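Local coordinates for protein taurocyamine kinase (Schistosoma mansoni, PDB 4WOD) that reversibly transfers the phosphoryl group of ATP to the guanidino compound taurocyamine, as a duplicated phosphagen kinase that uses magnesium, at residues M1-L6 with T45-V50; T38-G43 with S64-A69; N8-I13 with K25-D30; V32-A37 with F73-D78. The protein carries 4 engineered substitutions. All blocks are in the same frame, centred on the assembly; numbering follows the deposited sequence.

Contact 1. Residues M1-L6 with T45-V50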
loop_
_atom_site.group_PDB
_atom_site.type_symbol
_atom_site.label_atom_id
_atom_site.label_comp_id
_atom_site.label_asym_id
_atom_site.label_seq_id
_atom_site.Cartn_x
_atom_site.Cartn_y
_atom_site.Cartn_z
ATOM N N MET A 1 2.838 19.497 34.710
ATOM C CA MET A 1 3.435 19.795 33.409
ATOM C C MET A 1 2.859 21.077 32.817
ATOM O O MET A 1 1.666 21.147 32.525
ATOM C CB MET A 1 3.212 18.638 32.442
ATOM C CG MET A 1 3.937 18.788 31.130
ATOM S SD MET A 1 3.435 17.490 29.983
ATOM C CE MET A 1 4.667 17.732 28.704
ATOM N N GLN A 2 3.716 22.079 32.635
ATOM C CA GLN A 2 3.293 23.360 32.097
ATOM C C GLN A 2 3.480 23.357 30.583
ATOM O O GLN A 2 4.588 23.119 30.082
ATOM C CB GLN A 2 4.074 24.513 32.729
ATOM C CG GLN A 2 4.134 24.527 34.257
ATOM C CD GLN A 2 4.993 25.674 34.769
ATOM O OE1 GLN A 2 5.906 26.132 34.075
ATOM N NE2 GLN A 2 4.695 26.156 35.973
ATOM N N VAL A 3 2.381 23.594 29.871
ATOM C CA VAL A 3 2.367 23.658 28.416
ATOM C C VAL A 3 1.622 24.910 27.953
ATOM O O VAL A 3 0.911 25.537 28.744
ATOM C CB VAL A 3 1.700 22.416 27.797
ATOM C CG1 VAL A 3 2.470 21.155 28.210
ATOM C CG2 VAL A 3 0.198 22.325 28.198
ATOM N N GLU A 4 1.778 25.262 26.677
ATOM C CA GLU A 4 1.058 26.405 26.089
ATOM C C GLU A 4 -0.469 26.257 26.125
ATOM O O GLU A 4 -1.004 25.144 26.262
ATOM C CB GLU A 4 1.495 26.623 24.635
ATOM C CG GLU A 4 2.984 26.802 24.472
ATOM C CD GLU A 4 3.373 27.628 23.248
ATOM O OE1 GLU A 4 4.491 27.400 22.740
ATOM O OE2 GLU A 4 2.591 28.512 22.819
ATOM N N SER A 5 -1.171 27.380 25.995
ATOM C CA SER A 5 -2.616 27.331 25.756
ATOM C C SER A 5 -3.007 26.367 24.638
ATOM O O SER A 5 -2.285 26.196 23.641
ATOM C CB SER A 5 -3.163 28.725 25.439
ATOM O OG SER A 5 -2.606 29.190 24.231
ATOM N N LEU A 6 -4.151 25.721 24.831
ATOM C CA LEU A 6 -4.728 24.854 23.812
ATOM C C LEU A 6 -4.897 25.588 22.476
ATOM O O LEU A 6 -4.558 25.051 21.418
ATOM C CB LEU A 6 -6.073 24.301 24.293
ATOM C CG LEU A 6 -6.828 23.329 23.383
ATOM C CD1 LEU A 6 -6.026 22.044 23.174
ATOM C CD2 LEU A 6 -8.199 23.050 23.982
ATOM N N THR A 45 -5.402 18.746 31.479
ATOM C CA THR A 45 -6.041 19.509 30.410
ATOM C C THR A 45 -5.829 18.876 29.042
ATOM O O THR A 45 -4.886 18.092 28.858
ATOM C CB THR A 45 -5.492 20.938 30.341
ATOM O OG1 THR A 45 -4.105 20.890 29.998
ATOM C CG2 THR A 45 -5.639 21.600 31.661
ATOM N N LEU A 46 -6.690 19.233 28.082
ATOM C CA LEU A 46 -6.554 18.763 26.706
ATOM C C LEU A 46 -5.256 19.261 26.064
ATOM O O LEU A 46 -4.651 18.553 25.254
ATOM C CB LEU A 46 -7.761 19.204 25.872
ATOM C CG LEU A 46 -7.930 18.774 24.409
ATOM C CD1 LEU A 46 -7.853 17.235 24.175
ATOM C CD2 LEU A 46 -9.247 19.318 23.868
ATOM N N ALA A 47 -4.840 20.482 26.408
ATOM C CA ALA A 47 -3.518 20.977 25.985
ATOM C C ALA A 47 -2.412 19.974 26.351
ATOM O O ALA A 47 -1.529 19.689 25.538
ATOM C CB ALA A 47 -3.215 22.344 26.611
ATOM N N GLN A 48 -2.470 19.425 27.564
ATOM C CA GLN A 48 -1.457 18.455 27.961
ATOM C C GLN A 48 -1.524 17.206 27.101
ATOM O O GLN A 48 -0.472 16.616 26.792
ATOM C CB GLN A 48 -1.604 18.082 29.438
ATOM C CG GLN A 48 -1.183 19.175 30.375
ATOM C CD GLN A 48 -1.495 18.816 31.803
ATOM O OE1 GLN A 48 -2.501 18.160 32.081
ATOM N NE2 GLN A 48 -0.629 19.224 32.717
ATOM N N CYS A 49 -2.745 16.806 26.714
ATOM C CA CYS A 49 -2.930 15.643 25.831
ATOM C C CYS A 49 -2.342 15.819 24.424
ATOM O O CYS A 49 -1.795 14.875 23.867
ATOM C CB CYS A 49 -4.416 15.298 25.672
ATOM S SG CYS A 49 -5.325 14.866 27.168
ATOM N N VAL A 50 -2.490 17.012 23.850
ATOM C CA VAL A 50 -2.124 17.251 22.447
ATOM C C VAL A 50 -0.774 17.933 22.261
ATOM O O VAL A 50 -0.303 18.118 21.129
ATOM C CB VAL A 50 -3.198 18.120 21.721
ATOM C CG1 VAL A 50 -4.539 17.391 21.675
ATOM C CG2 VAL A 50 -3.338 19.492 22.393
#

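Contact 2. Residues T38-G43 with S64-A69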
loop_
_atom_site.group_PDB
_atom_site.type_symbol
_atom_site.label_atom_id
_atom_site.label_comp_id
_atom_site.label_asym_id
_atom_site.label_seq_id
_atom_site.Cartn_x
_atom_site.Cartn_y
_atom_site.Cartn_z
ATOM N N THR A 38 -11.523 23.269 30.586
ATOM C CA THR A 38 -11.927 22.060 31.298
ATOM C C THR A 38 -10.738 21.266 31.868
ATOM O O THR A 38 -9.704 21.093 31.200
ATOM C CB THR A 38 -12.765 21.166 30.374
ATOM O OG1 THR A 38 -13.829 21.947 29.825
ATOM C CG2 THR A 38 -13.349 19.980 31.141
ATOM N N LYS A 39 -10.893 20.799 33.110
ATOM C CA LYS A 39 -9.902 19.945 33.767
ATOM C C LYS A 39 -10.478 18.553 34.074
ATOM O O LYS A 39 -11.640 18.424 34.455
ATOM C CB LYS A 39 -9.405 20.570 35.083
ATOM C CG LYS A 39 -9.163 22.073 35.061
ATOM C CD LYS A 39 -8.028 22.415 34.153
ATOM C CE LYS A 39 -7.479 23.815 34.448
ATOM N NZ LYS A 39 -8.484 24.902 34.255
ATOM N N THR A 40 -9.658 17.512 33.941
ATOM C CA THR A 40 -10.088 16.179 34.364
ATOM C C THR A 40 -10.207 16.122 35.882
ATOM O O THR A 40 -9.870 17.081 36.580
ATOM C CB THR A 40 -9.104 15.082 33.926
ATOM O OG1 THR A 40 -7.910 15.190 34.709
ATOM C CG2 THR A 40 -8.769 15.228 32.434
ATOM N N SER A 41 -10.620 14.977 36.407
ATOM C CA SER A 41 -10.707 14.851 37.854
ATOM C C SER A 41 -9.317 14.794 38.499
ATOM O O SER A 41 -9.179 14.987 39.703
ATOM C CB SER A 41 -11.518 13.610 38.223
ATOM O OG SER A 41 -10.995 12.480 37.547
ATOM N N LEU A 42 -8.283 14.525 37.703
ATOM C CA LEU A 42 -6.920 14.531 38.217
ATOM C C LEU A 42 -6.229 15.839 37.849
ATOM O O LEU A 42 -5.026 15.989 38.068
ATOM C CB LEU A 42 -6.120 13.332 37.682
ATOM C CG LEU A 42 -6.605 11.975 38.209
ATOM C CD1 LEU A 42 -5.807 10.836 37.605
ATOM C CD2 LEU A 42 -6.521 11.937 39.720
ATOM N N GLY A 43 -7.000 16.769 37.279
ATOM C CA GLY A 43 -6.537 18.124 37.031
ATOM C C GLY A 43 -5.859 18.349 35.695
ATOM O O GLY A 43 -5.295 19.419 35.458
ATOM N N SER A 64 -2.706 11.015 26.647
ATOM C CA SER A 64 -3.700 11.381 27.644
ATOM C C SER A 64 -3.021 11.866 28.907
ATOM O O SER A 64 -2.098 11.228 29.406
ATOM C CB SER A 64 -4.641 10.204 27.941
ATOM O OG SER A 64 -3.921 9.003 28.129
ATOM N N CYS A 65 -3.487 13.010 29.398
ATOM C CA CYS A 65 -2.979 13.604 30.626
ATOM C C CYS A 65 -3.179 12.690 31.836
ATOM O O CYS A 65 -2.380 12.696 32.772
ATOM C CB CYS A 65 -3.658 14.957 30.857
ATOM S SG CYS A 65 -5.486 14.958 30.904
ATOM N N ASP A 66 -4.259 11.917 31.813
ATOM C CA ASP A 66 -4.542 10.910 32.835
ATOM C C ASP A 66 -5.689 10.058 32.305
ATOM O O ASP A 66 -6.230 10.351 31.243
ATOM C CB ASP A 66 -4.917 11.547 34.180
ATOM C CG ASP A 66 -6.110 12.486 34.070
ATOM O OD1 ASP A 66 -7.254 12.008 33.919
ATOM O OD2 ASP A 66 -5.902 13.714 34.159
ATOM N N LEU A 67 -6.099 9.055 33.074
ATOM C CA LEU A 67 -7.060 8.063 32.584
ATOM C C LEU A 67 -8.457 8.643 32.358
ATOM O O LEU A 67 -9.243 8.078 31.607
ATOM C CB LEU A 67 -7.129 6.871 33.550
ATOM C CG LEU A 67 -7.597 7.163 34.984
ATOM C CD1 LEU A 67 -9.095 6.949 35.127
ATOM C CD2 LEU A 67 -6.864 6.294 35.996
ATOM N N ASN A 68 -8.750 9.770 32.997
ATOM C CA ASN A 68 -10.043 10.412 32.857
ATOM C C ASN A 68 -10.141 11.303 31.640
ATOM O O ASN A 68 -11.202 11.918 31.408
ATOM C CB ASN A 68 -10.366 11.258 34.084
ATOM C CG ASN A 68 -10.477 10.444 35.333
ATOM O OD1 ASN A 68 -9.610 10.517 36.210
ATOM N ND2 ASN A 68 -11.544 9.655 35.438
ATOM N N ALA A 69 -9.035 11.426 30.902
ATOM C CA ALA A 69 -9.026 12.293 29.733
ATOM C C ALA A 69 -10.035 11.794 28.709
ATOM O O ALA A 69 -10.681 12.587 28.029
ATOM C CB ALA A 69 -7.653 12.375 29.117
#

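Contact 3. Residues N8-I13 with K25-D30. Engineered in segment 8-13: V11 (natural residue Ala).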
loop_
_atom_site.group_PDB
_atom_site.type_symbol
_atom_site.label_atom_id
_atom_site.label_comp_id
_atom_site.label_asym_id
_atom_site.label_seq_id
_atom_site.Cartn_x
_atom_site.Cartn_y
_atom_site.Cartn_z
ATOM N N ASN A 8 -3.080 27.988 21.302
ATOM C CA ASN A 8 -1.747 28.098 20.694
ATOM C C ASN A 8 -1.319 26.811 20.037
ATOM O O ASN A 8 -0.725 26.811 18.964
ATOM C CB ASN A 8 -0.672 28.470 21.719
ATOM C CG ASN A 8 -0.699 29.943 22.092
ATOM O OD1 ASN A 8 -1.672 30.638 21.818
ATOM N ND2 ASN A 8 0.366 30.412 22.740
ATOM N N LEU A 9 -1.586 25.711 20.726
ATOM C CA LEU A 9 -1.151 24.396 20.271
ATOM C C LEU A 9 -1.922 24.015 19.001
ATOM O O LEU A 9 -1.366 23.432 18.057
ATOM C CB LEU A 9 -1.346 23.351 21.391
ATOM C CG LEU A 9 -0.443 23.437 22.638
ATOM C CD1 LEU A 9 -0.775 22.339 23.683
ATOM C CD2 LEU A 9 1.038 23.410 22.274
ATOM N N GLN A 10 -3.201 24.367 18.965
ATOM C CA GLN A 10 -4.014 24.111 17.782
ATOM C C GLN A 10 -3.458 24.855 16.567
ATOM O O GLN A 10 -3.251 24.264 15.513
ATOM C CB GLN A 10 -5.474 24.522 18.000
ATOM C CG GLN A 10 -6.357 24.239 16.793
ATOM C CD GLN A 10 -7.539 25.194 16.691
ATOM O OE1 GLN A 10 -7.419 26.366 17.033
ATOM N NE2 GLN A 10 -8.690 24.692 16.235
ATOM N N VAL A 11 -3.236 26.155 16.714
ATOM C CA VAL A 11 -2.600 26.931 15.648
ATOM C C VAL A 11 -1.252 26.345 15.181
ATOM O O VAL A 11 -1.008 26.249 13.975
ATOM C CB VAL A 11 -2.418 28.384 16.089
ATOM C CG1 VAL A 11 -1.460 29.136 15.148
ATOM C CG2 VAL A 11 -3.778 29.061 16.132
ATOM N N LYS A 12 -0.395 25.933 16.116
ATOM C CA LYS A 12 0.884 25.307 15.764
ATOM C C LYS A 12 0.688 24.028 14.947
ATOM O O LYS A 12 1.315 23.830 13.897
ATOM C CB LYS A 12 1.700 24.991 17.028
ATOM C CG LYS A 12 2.330 26.200 17.702
ATOM C CD LYS A 12 3.143 25.791 18.923
ATOM C CE LYS A 12 4.022 26.928 19.396
ATOM N NZ LYS A 12 5.160 27.163 18.462
ATOM N N ILE A 13 -0.188 23.163 15.440
ATOM C CA ILE A 13 -0.489 21.919 14.770
ATOM C C ILE A 13 -1.117 22.159 13.389
ATOM O O ILE A 13 -0.770 21.491 12.421
ATOM C CB ILE A 13 -1.429 21.054 15.643
ATOM C CG1 ILE A 13 -0.694 20.639 16.929
ATOM C CG2 ILE A 13 -1.908 19.841 14.861
ATOM C CD1 ILE A 13 -1.589 20.074 18.049
ATOM N N LYS A 25 -6.749 16.574 12.769
ATOM C CA LYS A 25 -8.027 16.342 12.108
ATOM C C LYS A 25 -9.200 16.693 13.003
ATOM O O LYS A 25 -10.160 17.307 12.554
ATOM C CB LYS A 25 -8.112 14.888 11.655
ATOM C CG LYS A 25 -9.332 14.543 10.836
ATOM C CD LYS A 25 -9.109 13.213 10.132
ATOM C CE LYS A 25 -10.382 12.650 9.542
ATOM N NZ LYS A 25 -10.100 11.293 8.977
ATOM N N TYR A 26 -9.113 16.347 14.282
ATOM C CA TYR A 26 -10.270 16.489 15.149
ATOM C C TYR A 26 -10.169 17.620 16.172
ATOM O O TYR A 26 -11.158 17.922 16.852
ATOM C CB TYR A 26 -10.547 15.153 15.845
ATOM C CG TYR A 26 -10.963 14.085 14.851
ATOM C CD1 TYR A 26 -12.179 14.181 14.160
ATOM C CD2 TYR A 26 -10.140 12.993 14.586
ATOM C CE1 TYR A 26 -12.553 13.218 13.235
ATOM C CE2 TYR A 26 -10.506 12.026 13.677
ATOM C CZ TYR A 26 -11.719 12.141 12.999
ATOM O OH TYR A 26 -12.078 11.175 12.092
ATOM N N LEU A 27 -9.011 18.279 16.268
ATOM C CA LEU A 27 -8.892 19.405 17.201
ATOM C C LEU A 27 -9.455 20.678 16.547
ATOM O O LEU A 27 -8.715 21.600 16.168
ATOM C CB LEU A 27 -7.441 19.607 17.648
ATOM C CG LEU A 27 -7.188 20.612 18.778
ATOM C CD1 LEU A 27 -8.014 20.240 20.004
ATOM C CD2 LEU A 27 -5.715 20.681 19.129
ATOM N N THR A 28 -10.775 20.708 16.414
ATOM C CA THR A 28 -11.457 21.783 15.693
ATOM C C THR A 28 -11.639 23.012 16.565
ATOM O O THR A 28 -11.461 22.955 17.789
ATOM C CB THR A 28 -12.829 21.334 15.184
ATOM O OG1 THR A 28 -13.721 21.144 16.300
ATOM C CG2 THR A 28 -12.695 20.027 14.392
ATOM N N ASP A 29 -11.999 24.123 15.929
ATOM C CA ASP A 29 -12.356 25.337 16.655
ATOM C C ASP A 29 -13.417 25.045 17.727
ATOM O O ASP A 29 -13.296 25.505 18.863
ATOM C CB ASP A 29 -12.856 26.432 15.692
ATOM C CG ASP A 29 -11.736 27.026 14.832
ATOM O OD1 ASP A 29 -10.551 26.697 15.069
ATOM O OD2 ASP A 29 -12.032 27.835 13.929
ATOM N N ASP A 30 -14.441 24.270 17.383
ATOM C CA ASP A 30 -15.515 24.017 18.341
ATOM C C ASP A 30 -14.999 23.213 19.529
ATOM O O ASP A 30 -15.403 23.442 20.673
ATOM C CB ASP A 30 -16.682 23.280 17.678
ATOM C CG ASP A 30 -17.448 24.161 16.705
ATOM O OD1 ASP A 30 -17.213 25.392 16.706
ATOM O OD2 ASP A 30 -18.285 23.621 15.949
#

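Contact 4. Residues V32-A37 with F73-D78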
loop_
_atom_site.group_PDB
_atom_site.type_symbol
_atom_site.label_atom_id
_atom_site.label_comp_id
_atom_site.label_asym_id
_atom_site.label_seq_id
_atom_site.Cartn_x
_atom_site.Cartn_y
_atom_site.Cartn_z
ATOM N N VAL A 32 -11.869 23.139 20.690
ATOM C CA VAL A 32 -11.055 24.043 21.506
ATOM C C VAL A 32 -11.930 24.932 22.380
ATOM O O VAL A 32 -11.662 25.115 23.571
ATOM C CB VAL A 32 -10.142 24.920 20.630
ATOM C CG1 VAL A 32 -9.495 26.051 21.449
ATOM C CG2 VAL A 32 -9.080 24.072 19.968
ATOM N N LYS A 33 -12.985 25.478 21.784
ATOM C CA LYS A 33 -13.901 26.362 22.503
ATOM C C LYS A 33 -14.583 25.635 23.653
ATOM O O LYS A 33 -14.751 26.177 24.742
ATOM C CB LYS A 33 -14.948 26.917 21.545
ATOM C CG LYS A 33 -15.754 28.061 22.108
ATOM C CD LYS A 33 -16.244 28.939 20.963
ATOM C CE LYS A 33 -15.071 29.315 20.058
ATOM N NZ LYS A 33 -15.495 29.782 18.703
ATOM N N LYS A 34 -14.967 24.390 23.402
ATOM C CA LYS A 34 -15.644 23.599 24.414
ATOM C C LYS A 34 -14.736 23.253 25.598
ATOM O O LYS A 34 -15.168 23.314 26.744
ATOM C CB LYS A 34 -16.195 22.316 23.795
ATOM C CG LYS A 34 -16.960 21.460 24.781
ATOM C CD LYS A 34 -17.685 20.329 24.072
ATOM C CE LYS A 34 -18.694 19.696 25.017
ATOM N NZ LYS A 34 -19.271 18.468 24.433
ATOM N N TYR A 35 -13.479 22.894 25.325
ATOM C CA TYR A 35 -12.638 22.272 26.348
ATOM C C TYR A 35 -11.462 23.094 26.886
ATOM O O TYR A 35 -10.702 22.603 27.709
ATOM C CB TYR A 35 -12.084 20.962 25.802
ATOM C CG TYR A 35 -13.121 19.870 25.566
ATOM C CD1 TYR A 35 -14.022 19.499 26.563
ATOM C CD2 TYR A 35 -13.162 19.188 24.354
ATOM C CE1 TYR A 35 -14.955 18.489 26.342
ATOM C CE2 TYR A 35 -14.087 18.174 24.128
ATOM C CZ TYR A 35 -14.972 17.828 25.124
ATOM O OH TYR A 35 -15.868 16.813 24.888
ATOM N N GLN A 36 -11.296 24.335 26.447
ATOM C CA GLN A 36 -10.030 25.017 26.743
ATOM C C GLN A 36 -9.858 25.379 28.226
ATOM O O GLN A 36 -8.746 25.682 28.651
ATOM C CB GLN A 36 -9.888 26.278 25.890
ATOM C CG GLN A 36 -11.064 27.201 26.006
ATOM C CD GLN A 36 -10.870 28.501 25.246
ATOM O OE1 GLN A 36 -9.860 28.698 24.559
ATOM N NE2 GLN A 36 -11.835 29.407 25.382
ATOM N N ALA A 37 -10.942 25.343 29.003
ATOM C CA ALA A 37 -10.857 25.606 30.435
ATOM C C ALA A 37 -11.191 24.366 31.254
ATOM O O ALA A 37 -11.131 24.398 32.484
ATOM C CB ALA A 37 -11.783 26.775 30.844
ATOM N N PHE A 73 -12.664 14.737 27.867
ATOM C CA PHE A 73 -12.663 15.323 26.518
ATOM C C PHE A 73 -13.192 14.338 25.476
ATOM O O PHE A 73 -12.636 14.173 24.384
ATOM C CB PHE A 73 -11.255 15.810 26.171
ATOM C CG PHE A 73 -10.583 16.548 27.303
ATOM C CD1 PHE A 73 -11.032 17.811 27.687
ATOM C CD2 PHE A 73 -9.507 15.992 27.977
ATOM C CE1 PHE A 73 -10.413 18.507 28.720
ATOM C CE2 PHE A 73 -8.881 16.680 29.024
ATOM C CZ PHE A 73 -9.337 17.945 29.395
ATOM N N ARG A 74 -14.317 13.710 25.808
ATOM C CA ARG A 74 -14.861 12.628 24.984
ATOM C C ARG A 74 -15.167 12.944 23.513
ATOM O O ARG A 74 -14.965 12.095 22.654
ATOM C CB ARG A 74 -16.133 12.095 25.619
ATOM C CG ARG A 74 -16.644 10.881 24.889
ATOM C CD ARG A 74 -17.173 9.846 25.817
ATOM N NE ARG A 74 -18.046 8.936 25.094
ATOM C CZ ARG A 74 -19.009 8.240 25.679
ATOM N NH1 ARG A 74 -19.200 8.362 26.990
ATOM N NH2 ARG A 74 -19.779 7.445 24.956
ATOM N N ASP A 75 -15.673 14.140 23.220
ATOM C CA ASP A 75 -16.029 14.475 21.836
ATOM C C ASP A 75 -14.799 14.393 20.936
ATOM O O ASP A 75 -14.897 14.049 19.755
ATOM C CB ASP A 75 -16.635 15.884 21.722
ATOM C CG ASP A 75 -17.934 16.045 22.480
ATOM O OD1 ASP A 75 -18.545 15.038 22.908
ATOM O OD2 ASP A 75 -18.354 17.208 22.632
ATOM N N PHE A 76 -13.646 14.739 21.507
ATOM C CA PHE A 76 -12.371 14.700 20.798
ATOM C C PHE A 76 -11.830 13.273 20.722
ATOM O O PHE A 76 -11.545 12.763 19.636
ATOM C CB PHE A 76 -11.359 15.633 21.486
ATOM C CG PHE A 76 -9.937 15.480 21.002
ATOM C CD1 PHE A 76 -9.544 15.981 19.763
ATOM C CD2 PHE A 76 -8.975 14.858 21.805
ATOM C CE1 PHE A 76 -8.223 15.845 19.320
ATOM C CE2 PHE A 76 -7.638 14.714 21.367
ATOM C CZ PHE A 76 -7.265 15.209 20.125
ATOM N N PHE A 77 -11.682 12.622 21.875
ATOM C CA PHE A 77 -11.046 11.294 21.885
ATOM C C PHE A 77 -11.876 10.210 21.191
ATOM O O PHE A 77 -11.300 9.309 20.577
ATOM C CB PHE A 77 -10.730 10.851 23.322
ATOM C CG PHE A 77 -9.445 11.422 23.862
ATOM C CD1 PHE A 77 -8.218 10.873 23.501
ATOM C CD2 PHE A 77 -9.459 12.512 24.719
ATOM C CE1 PHE A 77 -7.021 11.403 23.990
ATOM C CE2 PHE A 77 -8.265 13.042 25.219
ATOM C CZ PHE A 77 -7.038 12.481 24.843
ATOM N N ASP A 78 -13.207 10.267 21.303
ATOM C CA ASP A 78 -14.042 9.247 20.655
ATOM C C ASP A 78 -13.884 9.348 19.141
ATOM O O ASP A 78 -13.838 8.338 18.433
ATOM C CB ASP A 78 -15.511 9.387 21.054
ATOM C CG ASP A 78 -15.853 8.566 22.281
ATOM O OD1 ASP A 78 -14.914 7.996 22.881
ATOM O OD2 ASP A 78 -17.046 8.495 22.653
#

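Contact 1. Residues M1-L6 with T45-V50
The carboxamide of Q48 reaches across to the first peptide of the chain: its NE2 donates to M1 O over 3.0 Å. The carbonyl oxygen is approached in its own plane, on a lone pair, and lies nearly in the amide plane of Q48, with 159° at the hydrogen. V3 lays CG2 against the methyl of A47, 3.8 Å from A47 CB, and this small methyl fits under the carbonyl of E4; alanine suits the place because the extended chain passes close over the helix here. L6, with CG anti to the backbone N (chi1 -178°), sends its two branches to different partners. CD2 meets L46 CD2 at 3.9 Å, while CD1 reaches V50 CG2 at 3.8 Å, the two side chains crossing at about a right angle.

What holds the glutamine is its own helix start. Q48 OE1 accepts from T45 N at 3.0 Å, the donor standing above the carbonyl plane, which fixes which end of the amide faces M1. In return Q48 N donates to T45 OG1 over 3.3 Å. Farther out, S5 caps N8 N at the start of helix 6-14, and L9 of that helix also packs on A47 and V50. The T45 and Q48 bonds make a capping box, the classic N-terminal helix motif, opening helix 46-55 in the small helical domain of a phosphagen kinase.

Contact 2. Residues T38-G43 with S64-A69
T40 and D66 meet from two loops that face each other, and their hydroxyl and carboxylate form the hydrogen bond of the contact: T40 OG1 donates to D66 OD2 at 2.6 Å, meeting it on the syn side and 16° out of the carboxylate plane.

Bonds within each loop prepare both partners. L42 N donates to T40 OG1 at 3.1 Å, an ST turn inside the type I turn from T40 to G43; G44 N is a further donor to the same oxygen. Threonine OG1 can serve these roles because chi1 of 71° sets it between the backbone N and the carbonyl carbon. G43 N closes the turn on T40 O, and its positive phi by itself favours glycine. On the other side, D66 OD1 takes N68 N at 2.8 Å on its anti lone pair, capping the type I turn that leads into helix 69-72.

Van der Waals contacts flank the bond. T40 CG2 rests 3.6 Å from C65 SG, and the ring of F73 also packs on T40. L42 lays CD1 along the aspartate, 3.6 Å from D66 CB.

D66 therefore spends its two oxygens on different loops, OD1 on its own turn and OD2 on T40, and the threonine hydroxyl donates to the carboxylate while accepting from backbone N-H groups. This chain of bonds would be expected to favour a charged aspartate and to stabilise the two turns together.

Contact 3. Residues N8-I13 with K25-D30
The amide nitrogen of Q10 is shared by two acceptors, from the turn after helix 22-26 and from the first residue of helix 29-35. One is D29 OD1, 3.0 Å from Q10 NE2, which offers its anti lone pair and lies 21° out of the glutamine's amide plane. The other is the backbone carbonyl of L27, whose oxygen is 3.1 Å from Q10 NE2 and stays close to that amide plane, although the nitrogen is tilted 27° from the plane of the carbonyl. With both acceptors in use, the amide is held against rotation, standing at a steep angle to the carboxylate.

Glutamine suits this place because it has the length to leave helix 6-14: CG is anti to the backbone N (chi1 -179°), and the chain runs on extended to the turn. Beneath the polar end, L27 CD2 comes within 4.0 Å of Q10 CB and 4.3 Å of I13 CD1, one leucine branch touching two residues about a turn apart. V32 packs on both Q10 and L27.

L27 is the centre of an inverse gamma turn, and T28 next to it is the N-cap of helix 29-35, its hydroxyl capping I31 N. D29 OD1 also has a salt bridge to R14. One carboxylate oxygen is thus met by a neutral amide and by a cationic guanidinium, a pairing that would be expected to keep D29 ionised and to fasten the turn to helix 6-14.

Contact 4. Residues V32-A37 with F73-D78
Y35 and F73 meet as a T-shaped pair, the edge of the phenylalanine directed at one face of the tyrosine. Their ring centroids are 5.3 Å apart and the planes stand at 84°, with F73 CD1 3.6 Å from Y35 CD1. The backbone of F73 covers the same face nearer the phenol end: its CA lies 4.0 Å from the centroid of the Y35 ring, a CH-pi contact. On the opposite face rests the aliphatic chain of K34, whose CG sits over the ring centre. A large flat ring suits this place because it fills the slot between a lysine chain and the start of another helix.

Y35 CG is anti to the carbonyl carbon (chi1 -67°), which aims the ring at the N terminus of helix 74-84. There its hydroxyl accepts a hydrogen bond from D75 N, 3.2 Å from Y35 OH, so the phenol serves a first-turn N-H of a helix of which F73 is the N-cap residue. Both helices belong to the all-helical N-terminal domain of the phosphagen kinase fold, and L46 of helix 46-55 packs against Y35 as well as F76.

K34, with CG anti to the backbone N and an extended chain, ends in a salt bridge with D75 whose modelled separation is too short to be trusted in detail. An aspartate in the first turn would be expected to interact favourably with the helix dipole. Within helix 74-84 itself, R74 NE lies 2.7 Å from D78 OD2 in a second salt bridge, and D78 also pairs with R261.

From the N terminus, residues 1-6 run as an extended chain into helix 6-14, and contact 3 is the first to close, over the short loop that brings residues 25-30 back to that helix. The wider loop of contact 1, from 1-6 to 45-50, encloses it. Contact 4 opens on helix 29-35 before contact 1 is complete and ends on helix 74-84, so the two cross; contact 2 crosses contact 1 as well but lies within contact 4. Contact 3 closes before contact 2 opens, and the two do not touch. F77 of contact 4 meets C49 in contact 1, and F76 meets L27 in contact 3, uniting the helices of the N-terminal domain.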